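Local atomic coordinates of ZYG-9 (Caenorhabditis elegans, PDB entry 2OF3), a protein that organizes microtubules and spindle poles during mitosis and meiosis in one-cell embryos and is required for default nucleus positioning in oocytes. Residues Ser80-Ser85 and Glu116-Thr121; Leu110-Val115 and Arg153-Val158. All blocks are in the same frame, centred on the assembly; numbering follows the deposited sequence.

The two contacts share helix 101-120, which is packed against other helices along successive turns. In contact 1 the segment 116-121, at the C-terminal end of that helix, meets the end of the short helix 78-83; in contact 2 the turns just before, 110-115, lie beside helix 146-163. The centres of the two contacts are about 11 Å apart, and they touch directly. Ser-85 CB rests on Ile-114 CG2 at 3.7 Å, while Leu-81 CD1 packs on Val-113 CG1 at 3.8 Å. Val-158 of contact 2 also touches the 116-121 segment, its CG2 3.8 Å from Arg-119 NH1. Contact 2 is the more deeply buried, nearer the centre of the chain.

Contact 1 (Ser80-Ser85 and Glu116-Thr121); sequences SLLSNS and ELIRDT
Leu-82 lays its CD2 methyl over the backbone between Leu-117 and Ile-118, 3.7 Å from Ile-118 N, and the same methyl meets Ile-118 CG1 at 3.8 Å. Its other branch, CD1, meets Thr-121 CG2 at 3.9 Å, the two side chains approaching tip to tip. On one flank Leu-81 CD1 packs on Leu-117 CD1, the side chains crossing at a slant; on another, Ile-118 CD1 lies against CB and OG of Ser-85.

Thr-121 is held by the last turn of helix 101-120. Its OG1 donates to Leu-117 O at 2.7 Å, and the backbone N of Thr-121 reaches that oxygen from the opposite face of the carbonyl plane. Chi1 of 61° places OG1 between backbone N and carbonyl carbon, turned back to Leu-117 O. Thr-123 OG1 is hydrogen-bonded to it too. Ser-85 OG is hydrogen-bonded to Lys-11 NZ, as is Leu-82 O, so the polar atoms beside the apolar patch are tied to helix 10-19. Asn-84 ND2 bonds to Ser-80 O at 3.0 Å, in the carbonyl plane on a lone pair, linking the residue where helix 78-83 ends back to the helix. This is the helix-to-helix packing of the HEAT-repeat array of which TOG domains are built.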
ATOM      1  N   SER A  80      -8.281  16.550  12.251  1.00 23.22           N
ATOM      2  CA  SER A  80      -8.575  16.954  10.859  1.00 22.80           C
ATOM      3  C   SER A  80      -8.038  15.988   9.847  1.00 22.10           C
ATOM      4  O   SER A  80      -8.749  15.632   8.910  1.00 21.45           O
ATOM      5  CB  SER A  80      -8.038  18.354  10.588  1.00 22.70           C
ATOM      6  OG  SER A  80      -8.784  19.243  11.451  1.00 24.36           O
ATOM      7  N   LEU A  81      -6.788  15.566  10.016  1.00 21.98           N
ATOM      8  CA  LEU A  81      -6.186  14.549   9.170  1.00 22.00           C
ATOM      9  C   LEU A  81      -6.915  13.214   9.290  1.00 23.22           C
ATOM     10  O   LEU A  81      -7.133  12.585   8.258  1.00 22.80           O
ATOM     11  CB  LEU A  81      -4.679  14.366   9.478  1.00 21.91           C
ATOM     12  CG  LEU A  81      -3.805  15.631   9.334  1.00 21.73           C
ATOM     13  CD1 LEU A  81      -2.375  15.246   9.708  1.00 21.33           C
ATOM     14  CD2 LEU A  81      -3.791  16.170   7.895  1.00 18.84           C
ATOM     15  N   LEU A  82      -7.259  12.773  10.520  1.00 22.67           N
ATOM     16  CA  LEU A  82      -8.032  11.546  10.725  1.00 22.97           C
ATOM     17  C   LEU A  82      -9.438  11.582  10.090  1.00 22.02           C
ATOM     18  O   LEU A  82      -9.840  10.606   9.406  1.00 20.32           O
ATOM     19  CB  LEU A  82      -8.225  11.255  12.224  1.00 22.65           C
ATOM     20  CG  LEU A  82      -7.041  10.540  12.813  1.00 27.41           C
ATOM     21  CD1 LEU A  82      -7.241  10.637  14.308  1.00 30.33           C
ATOM     22  CD2 LEU A  82      -6.932   9.018  12.321  1.00 23.28           C
ATOM     23  N   SER A  83     -10.171  12.684  10.322  1.00 20.72           N
ATOM     24  CA  SER A  83     -11.547  12.837   9.826  1.00 21.39           C
ATOM     25  C   SER A  83     -11.586  12.726   8.307  1.00 20.46           C
ATOM     26  O   SER A  83     -12.575  12.269   7.748  1.00 20.43           O
ATOM     27  CB  SER A  83     -12.098  14.218  10.175  1.00 21.32           C
ATOM     28  OG  SER A  83     -12.353  14.322  11.562  1.00 25.42           O
ATOM     29  N   ASN A  84     -10.505  13.148   7.663  1.00 18.89           N
ATOM     30  CA  ASN A  84     -10.413  13.252   6.202  1.00 19.32           C
ATOM     31  C   ASN A  84      -9.383  12.329   5.586  1.00 18.11           C
ATOM     32  O   ASN A  84      -9.006  12.513   4.438  1.00 18.48           O
ATOM     33  CB  ASN A  84     -10.177  14.738   5.800  1.00 19.25           C
ATOM     34  CG  ASN A  84     -11.331  15.574   6.167  1.00 17.86           C
ATOM     35  OD1 ASN A  84     -12.413  15.483   5.548  1.00 19.80           O
ATOM     36  ND2 ASN A  84     -11.191  16.328   7.241  1.00 14.51           N
ATOM     37  N   SER A  85      -8.965  11.315   6.340  1.00 17.29           N
ATOM     38  CA  SER A  85      -7.886  10.419   5.929  1.00 18.42           C
ATOM     39  C   SER A  85      -8.172   9.769   4.596  1.00 18.45           C
ATOM     40  O   SER A  85      -7.268   9.671   3.738  1.00 18.99           O
ATOM     41  CB  SER A  85      -7.618   9.327   6.960  1.00 17.56           C
ATOM     42  OG  SER A  85      -8.696   8.358   7.048  1.00 20.58           O
ATOM     43  N   GLU A 116       0.119   6.404  10.619  1.00 20.79           N
ATOM     44  CA  GLU A 116       0.477   6.426  12.080  1.00 22.48           C
ATOM     45  C   GLU A 116      -0.618   6.935  12.993  1.00 22.21           C
ATOM     46  O   GLU A 116      -0.863   6.314  14.015  1.00 21.91           O
ATOM     47  CB  GLU A 116       1.741   7.211  12.302  1.00 22.10           C
ATOM     48  CG  GLU A 116       2.915   6.295  12.076  1.00 29.69           C
ATOM     49  CD  GLU A 116       4.230   7.035  12.059  1.00 36.83           C
ATOM     50  OE1 GLU A 116       4.217   8.301  12.001  1.00 41.28           O
ATOM     51  OE2 GLU A 116       5.258   6.329  12.047  1.00 41.69           O
ATOM     52  N   LEU A 117      -1.329   8.007  12.608  1.00 21.81           N
ATOM     53  CA  LEU A 117      -2.471   8.478  13.380  1.00 22.94           C
ATOM     54  C   LEU A 117      -3.616   7.504  13.375  1.00 23.51           C
ATOM     55  O   LEU A 117      -4.264   7.281  14.419  1.00 24.16           O
ATOM     56  CB  LEU A 117      -2.987   9.830  12.839  1.00 24.01           C
ATOM     57  CG  LEU A 117      -2.217  11.108  13.230  1.00 25.96           C
ATOM     58  CD1 LEU A 117      -2.663  12.304  12.300  1.00 24.77           C
ATOM     59  CD2 LEU A 117      -2.479  11.367  14.708  1.00 23.08           C
ATOM     60  N   ILE A 118      -3.888   6.881  12.222  1.00 22.83           N
ATOM     61  CA  ILE A 118      -4.891   5.810  12.177  1.00 21.25           C
ATOM     62  C   ILE A 118      -4.473   4.677  13.114  1.00 22.02           C
ATOM     63  O   ILE A 118      -5.298   4.198  13.949  1.00 21.34           O
ATOM     64  CB  ILE A 118      -5.084   5.288  10.727  1.00 21.26           C
ATOM     65  CG1 ILE A 118      -5.715   6.369   9.847  1.00 21.55           C
ATOM     66  CG2 ILE A 118      -5.928   3.933  10.689  1.00 20.87           C
ATOM     67  CD1 ILE A 118      -5.629   6.017   8.275  1.00 20.14           C
ATOM     68  N   ARG A 119      -3.214   4.235  13.007  1.00 21.63           N
ATOM     69  CA  ARG A 119      -2.754   3.132  13.882  1.00 22.18           C
ATOM     70  C   ARG A 119      -2.846   3.502  15.385  1.00 22.40           C
ATOM     71  O   ARG A 119      -3.476   2.789  16.178  1.00 22.58           O
ATOM     72  CB  ARG A 119      -1.321   2.703  13.534  1.00 20.88           C
ATOM     73  CG  ARG A 119      -0.797   1.596  14.495  1.00 23.16           C
ATOM     74  CD  ARG A 119       0.729   1.496  14.426  1.00 26.53           C
ATOM     75  NE  ARG A 119       1.277   2.766  14.862  1.00 28.92           N
ATOM     76  CZ  ARG A 119       2.495   3.217  14.581  1.00 31.88           C
ATOM     77  NH1 ARG A 119       3.362   2.501  13.840  1.00 30.42           N
ATOM     78  NH2 ARG A 119       2.841   4.421  15.042  1.00 34.16           N
ATOM     79  N   ASP A 120      -2.219   4.615  15.770  1.00 23.32           N
ATOM     80  CA  ASP A 120      -2.198   5.060  17.196  1.00 25.50           C
ATOM     81  C   ASP A 120      -3.556   5.283  17.823  1.00 25.87           C
ATOM     82  O   ASP A 120      -3.706   5.052  19.034  1.00 26.69           O
ATOM     83  CB  ASP A 120      -1.342   6.328  17.358  1.00 24.92           C
ATOM     84  CG  ASP A 120       0.084   6.094  16.970  1.00 27.26           C
ATOM     85  OD1 ASP A 120       0.559   4.923  16.923  1.00 33.43           O
ATOM     86  OD2 ASP A 120       0.780   7.066  16.685  1.00 28.33           O
ATOM     87  N   THR A 121      -4.538   5.735  17.050  1.00 24.21           N
ATOM     88  CA  THR A 121      -5.832   5.996  17.621  1.00 24.68           C
ATOM     89  C   THR A 121      -6.728   4.774  17.510  1.00 25.23           C
ATOM     90  O   THR A 121      -7.862   4.827  17.939  1.00 24.86           O
ATOM     91  CB  THR A 121      -6.522   7.172  16.962  1.00 24.79           C
ATOM     92  OG1 THR A 121      -6.730   6.915  15.557  1.00 24.34           O
ATOM     93  CG2 THR A 121      -5.670   8.392  17.117  1.00 25.13           C
TER

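Contact 2 (Leu110-Val115 and Arg153-Val158); sequences LCKVIV and RDIVNV
Ile-155 has CG1 anti to its carbonyl carbon (chi1 -65°), which sets CG1 over Lys-112 and CG2 against Val-115 CG2 at 4.0 Å. From CG1 the chain goes on to CD1, which meets Cys-111 CB at 3.9 Å. Val-158 has CG1 anti to the backbone N (chi1 -179°), directing this methyl at Val-115, where it lies 3.4 Å from Val-115 O. The same methyl is 3.6 Å from Val-115 CG2. The two valines cross at an angle, and this is the closest approach between the segments.

Lys-112 runs along the margin of the apolar strip. Its CB lies 3.9 Å from Ile-155 CG1, and bends at chi2 and chi4 bring NZ round toward Asp-154. The two charges do not touch: one water accepts from Lys-112 NZ at 3.1 Å and donates to Asp-154 OD2, bridging a gap of 4.8 Å between NZ and OD2. Glu-116 offers NZ a long, weak ion pair as well.

Cut back to an alanine, Ile-155 would lose CG1, CG2 and CD1, which is likely to leave a gap facing Cys-111 and Val-115 and the CB of Lys-112 without its neighbour.

The helical segments run nearly parallel, 15° apart with axes 9.5 Å from each other. Helix 127-139 packs alongside, Phe-133 on Cys-111 and Leu-137 on Ile-155. Beyond the pair, helices 60-76 and 85-95 pack on 110-115, while helix 181-198 meets Arg-153 and Asn-157.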
ATOM      1  N   LEU A 110       3.413  12.796   4.255  1.00 21.46           N
ATOM      2  CA  LEU A 110       1.981  12.912   4.626  1.00 21.18           C
ATOM      3  C   LEU A 110       1.308  11.545   4.813  1.00 20.64           C
ATOM      4  O   LEU A 110       0.574  11.358   5.789  1.00 21.37           O
ATOM      5  CB  LEU A 110       1.163  13.788   3.651  1.00 20.97           C
ATOM      6  CG  LEU A 110      -0.303  14.015   4.040  1.00 21.93           C
ATOM      7  CD1 LEU A 110      -0.434  14.666   5.457  1.00 22.63           C
ATOM      8  CD2 LEU A 110      -1.001  14.876   2.998  1.00 21.16           C
ATOM      9  N   CYS A 111       1.556  10.598   3.906  1.00 19.86           N
ATOM     10  CA  CYS A 111       0.947   9.266   3.993  1.00 21.26           C
ATOM     11  C   CYS A 111       1.361   8.613   5.306  1.00 20.96           C
ATOM     12  O   CYS A 111       0.535   8.031   5.993  1.00 20.31           O
ATOM     13  CB  CYS A 111       1.382   8.356   2.820  1.00 20.95           C
ATOM     14  SG  CYS A 111       0.712   8.885   1.236  1.00 25.78           S
ATOM     15  N   LYS A 112       2.647   8.713   5.651  1.00 21.14           N
ATOM     16  CA  LYS A 112       3.178   8.164   6.910  1.00 22.32           C
ATOM     17  C   LYS A 112       2.490   8.718   8.171  1.00 21.29           C
ATOM     18  O   LYS A 112       2.091   7.961   9.061  1.00 21.44           O
ATOM     19  CB  LYS A 112       4.716   8.334   6.957  1.00 23.47           C
ATOM     20  CG  LYS A 112       5.434   7.811   8.216  1.00 27.07           C
ATOM     21  CD  LYS A 112       5.684   6.293   8.167  1.00 34.95           C
ATOM     22  CE  LYS A 112       6.464   5.832   9.446  1.00 35.67           C
ATOM     23  NZ  LYS A 112       7.849   6.457   9.421  1.00 41.28           N
ATOM     24  N   VAL A 113       2.324  10.018   8.222  1.00 21.57           N
ATOM     25  CA  VAL A 113       1.704  10.679   9.357  1.00 22.75           C
ATOM     26  C   VAL A 113       0.265  10.202   9.487  1.00 22.03           C
ATOM     27  O   VAL A 113      -0.211   9.917  10.586  1.00 22.11           O
ATOM     28  CB  VAL A 113       1.808  12.234   9.112  1.00 24.23           C
ATOM     29  CG1 VAL A 113       0.721  13.013   9.732  1.00 25.19           C
ATOM     30  CG2 VAL A 113       3.204  12.770   9.561  1.00 27.95           C
ATOM     31  N   ILE A 114      -0.449  10.134   8.367  1.00 21.05           N
ATOM     32  CA  ILE A 114      -1.860   9.713   8.365  1.00 20.38           C
ATOM     33  C   ILE A 114      -2.025   8.258   8.851  1.00 19.30           C
ATOM     34  O   ILE A 114      -2.839   7.990   9.740  1.00 18.16           O
ATOM     35  CB  ILE A 114      -2.548   9.926   6.949  1.00 20.49           C
ATOM     36  CG1 ILE A 114      -2.830  11.414   6.678  1.00 19.81           C
ATOM     37  CG2 ILE A 114      -3.889   9.160   6.854  1.00 18.59           C
ATOM     38  CD1 ILE A 114      -3.159  11.660   5.215  1.00 20.48           C
ATOM     39  N   VAL A 115      -1.238   7.326   8.316  1.00 19.82           N
ATOM     40  CA  VAL A 115      -1.372   5.907   8.726  1.00 20.33           C
ATOM     41  C   VAL A 115      -0.896   5.655  10.175  1.00 20.17           C
ATOM     42  O   VAL A 115      -1.488   4.819  10.880  1.00 19.83           O
ATOM     43  CB  VAL A 115      -0.753   4.892   7.691  1.00 19.12           C
ATOM     44  CG1 VAL A 115      -1.351   5.140   6.327  1.00 20.06           C
ATOM     45  CG2 VAL A 115       0.796   5.038   7.622  1.00 20.20           C
ATOM     46  N   ARG A 153       8.117   1.253   2.122  1.00 22.08           N
ATOM     47  CA  ARG A 153       7.967   0.073   2.950  1.00 23.55           C
ATOM     48  C   ARG A 153       7.639   0.422   4.350  1.00 23.79           C
ATOM     49  O   ARG A 153       6.896  -0.327   4.995  1.00 25.10           O
ATOM     50  CB  ARG A 153       9.198  -0.843   2.941  1.00 24.75           C
ATOM     51  CG  ARG A 153       9.235  -1.882   4.084  1.00 28.74           C
ATOM     52  CD  ARG A 153       8.047  -2.971   4.064  1.00 30.52           C
ATOM     53  NE  ARG A 153       8.668  -4.134   3.497  1.00 40.84           N
ATOM     54  CZ  ARG A 153       9.208  -5.206   4.096  1.00 34.53           C
ATOM     55  NH1 ARG A 153       9.093  -5.571   5.388  1.00 29.93           N
ATOM     56  NH2 ARG A 153       9.804  -6.003   3.267  1.00 33.19           N
ATOM     57  N   ASP A 154       8.161   1.536   4.859  1.00 24.20           N
ATOM     58  CA  ASP A 154       7.798   1.985   6.228  1.00 24.39           C
ATOM     59  C   ASP A 154       6.308   2.282   6.335  1.00 23.61           C
ATOM     60  O   ASP A 154       5.694   1.978   7.373  1.00 23.58           O
ATOM     61  CB  ASP A 154       8.562   3.245   6.661  1.00 25.91           C
ATOM     62  CG  ASP A 154      10.074   3.014   6.798  1.00 31.23           C
ATOM     63  OD1 ASP A 154      10.492   1.854   7.122  1.00 35.66           O
ATOM     64  OD2 ASP A 154      10.837   3.992   6.565  1.00 35.15           O
ATOM     65  N   ILE A 155       5.719   2.861   5.289  1.00 21.10           N
ATOM     66  CA  ILE A 155       4.227   3.062   5.289  1.00 21.48           C
ATOM     67  C   ILE A 155       3.497   1.712   5.190  1.00 21.23           C
ATOM     68  O   ILE A 155       2.555   1.471   5.888  1.00 21.86           O
ATOM     69  CB  ILE A 155       3.741   4.030   4.146  1.00 21.37           C
ATOM     70  CG1 ILE A 155       4.280   5.437   4.349  1.00 19.75           C
ATOM     71  CG2 ILE A 155       2.182   4.050   3.992  1.00 20.15           C
ATOM     72  CD1 ILE A 155       4.515   6.119   3.002  1.00 21.35           C
ATOM     73  N   VAL A 156       3.972   0.804   4.351  1.00 21.51           N
ATOM     74  CA  VAL A 156       3.392  -0.531   4.276  1.00 21.25           C
ATOM     75  C   VAL A 156       3.437  -1.194   5.649  1.00 22.36           C
ATOM     76  O   VAL A 156       2.498  -1.879   6.015  1.00 23.11           O
ATOM     77  CB  VAL A 156       4.123  -1.376   3.233  1.00 21.08           C
ATOM     78  CG1 VAL A 156       3.611  -2.835   3.286  1.00 20.60           C
ATOM     79  CG2 VAL A 156       3.870  -0.806   1.816  1.00 18.63           C
ATOM     80  N   ASN A 157       4.534  -1.056   6.397  1.00 22.86           N
ATOM     81  CA  ASN A 157       4.684  -1.710   7.724  1.00 23.65           C
ATOM     82  C   ASN A 157       3.671  -1.185   8.748  1.00 22.99           C
ATOM     83  O   ASN A 157       3.148  -1.956   9.572  1.00 23.73           O
ATOM     84  CB  ASN A 157       6.127  -1.535   8.281  1.00 23.15           C
ATOM     85  CG  ASN A 157       7.156  -2.411   7.563  1.00 26.52           C
ATOM     86  OD1 ASN A 157       6.806  -3.359   6.829  1.00 27.26           O
ATOM     87  ND2 ASN A 157       8.455  -2.093   7.768  1.00 30.44           N
ATOM     88  N   VAL A 158       3.355   0.100   8.695  1.00 21.80           N
ATOM     89  CA  VAL A 158       2.250   0.636   9.546  1.00 22.92           C
ATOM     90  C   VAL A 158       0.858   0.077   9.134  1.00 23.47           C
ATOM     91  O   VAL A 158       0.078  -0.384   9.982  1.00 23.24           O
ATOM     92  CB  VAL A 158       2.243   2.198   9.542  1.00 23.23           C
ATOM     93  CG1 VAL A 158       1.140   2.751  10.423  1.00 21.61           C
ATOM     94  CG2 VAL A 158       3.634   2.727  10.016  1.00 23.12           C
TER
HETATM   95  O   HOH W   1       9.822   6.199   7.055  1.00 40.73           O